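Side-chain contact in hypothetical protein HI1333 (Haemophilus influenzae, PDB 1JO0), which is of unknown function but probably binds RNA: residues E31-L34 against A35-E38. Sequence-based numbering, arbitrary orientation.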
# COMPACT_ATOMS: atom_id res chain seq x y z
N GLU A 31 -7.36 -6.32 -13.05
CA GLU A 31 -6.67 -5.31 -13.83
C GLU A 31 -7.05 -3.91 -13.37
O GLU A 31 -6.25 -3.00 -13.17
CB GLU A 31 -7.03 -5.48 -15.31
CG GLU A 31 -5.85 -5.42 -16.22
CD GLU A 31 -5.26 -4.05 -16.43
OE1 GLU A 31 -5.93 -3.01 -16.21
OE2 GLU A 31 -4.06 -3.96 -16.78
N GLY A 32 -8.34 -3.69 -13.16
CA GLY A 32 -8.80 -2.37 -12.77
C GLY A 32 -8.35 -1.97 -11.38
O GLY A 32 -8.00 -0.82 -11.15
N VAL A 33 -8.34 -2.91 -10.44
CA VAL A 33 -7.90 -2.61 -9.08
C VAL A 33 -6.41 -2.28 -9.12
O VAL A 33 -5.96 -1.35 -8.43
CB VAL A 33 -8.24 -3.73 -8.07
CG1 VAL A 33 -7.54 -3.48 -6.75
CG2 VAL A 33 -9.75 -3.82 -7.84
N LEU A 34 -5.63 -3.02 -9.91
CA LEU A 34 -4.19 -2.72 -10.00
C LEU A 34 -3.99 -1.33 -10.55
O LEU A 34 -3.10 -0.64 -10.07
CB LEU A 34 -3.51 -3.76 -10.87
CG LEU A 34 -2.03 -3.50 -11.15
CD1 LEU A 34 -1.28 -3.46 -9.81
CD2 LEU A 34 -1.49 -4.52 -12.13
N ALA A 35 -4.78 -0.97 -11.54
CA ALA A 35 -4.66 0.40 -12.05
C ALA A 35 -5.00 1.42 -10.99
O ALA A 35 -4.39 2.50 -10.95
CB ALA A 35 -5.53 0.52 -13.31
N GLU A 36 -5.96 1.16 -10.14
CA GLU A 36 -6.34 2.08 -9.08
C GLU A 36 -5.17 2.18 -8.10
O GLU A 36 -4.87 3.27 -7.65
CB GLU A 36 -7.59 1.64 -8.34
CG GLU A 36 -8.95 1.73 -9.06
CD GLU A 36 -9.99 1.15 -8.12
OE1 GLU A 36 -10.62 0.12 -8.40
OE2 GLU A 36 -10.17 1.76 -7.04
N ILE A 37 -4.51 1.07 -7.80
CA ILE A 37 -3.37 1.10 -6.87
C ILE A 37 -2.24 1.87 -7.51
O ILE A 37 -1.60 2.71 -6.83
CB ILE A 37 -2.98 -0.32 -6.45
CG1 ILE A 37 -4.11 -0.96 -5.61
CG2 ILE A 37 -1.70 -0.31 -5.66
CD1 ILE A 37 -3.92 -2.45 -5.37
N GLU A 38 -1.93 1.64 -8.76
CA GLU A 38 -0.89 2.43 -9.42
C GLU A 38 -1.17 3.93 -9.39
O GLU A 38 -0.31 4.72 -9.11
CB GLU A 38 -0.79 2.04 -10.88
CG GLU A 38 0.11 0.89 -11.11
CD GLU A 38 1.60 1.19 -10.89
OE1 GLU A 38 2.29 0.24 -10.52
OE2 GLU A 38 2.09 2.32 -11.09
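Val-33 and Ile-37, one helical turn apart, meet methyl to methyl: CG1 of Val-33 lies 4.0 Å from CD1, the chain end of Ile-37. The side-chain torsions account for the meeting. In Val-33, CG1 stands opposite the backbone N (chi1 170°) and leans beside its own carbonyl carbon, toward the following turn; Ile-37 answers with CG1 beside its backbone N (chi1 -66°), whence an extended chain carries CD1 back. On the way, CG1 of Ile-37 passes 3.4 Å from the Val-33 carbonyl O. The other Val-33 methyl, CG2, looks to Glu-36 instead, 4.1 Å from OE1 in a loose van der Waals approach. The stem of Glu-36 rests on the backbone, its CG 3.4 Å from Gly-32 O.

Underneath, the spacing is set by four i to i+4 hydrogen bonds, from the N-H groups of residues 35-38 to the carbonyls of residues 31-34. Ile-37 N reaches Val-33 O at 2.9 Å; Glu-38 N to Leu-34 O, also 2.9 Å, is the straightest of the four, with an N-H...O angle of 169°.

Farther out, Thr-30 OG1 hydrogen-bonds Val-33 N at the start of the helix. Val-33 and Ile-37 both touch Val-22 of strand 22-24, while Ile-37 also packs on Ile-66 of helix 56-70. Glu-38 turns its carboxylate to a salt bridge with Arg-86. This is regular alpha-helical i/i+4 packing in the first two turns of helix 31-44, the crossover helix of the beta-alpha-beta unit 22-24, 31-44, 46-51 in this CRM domain.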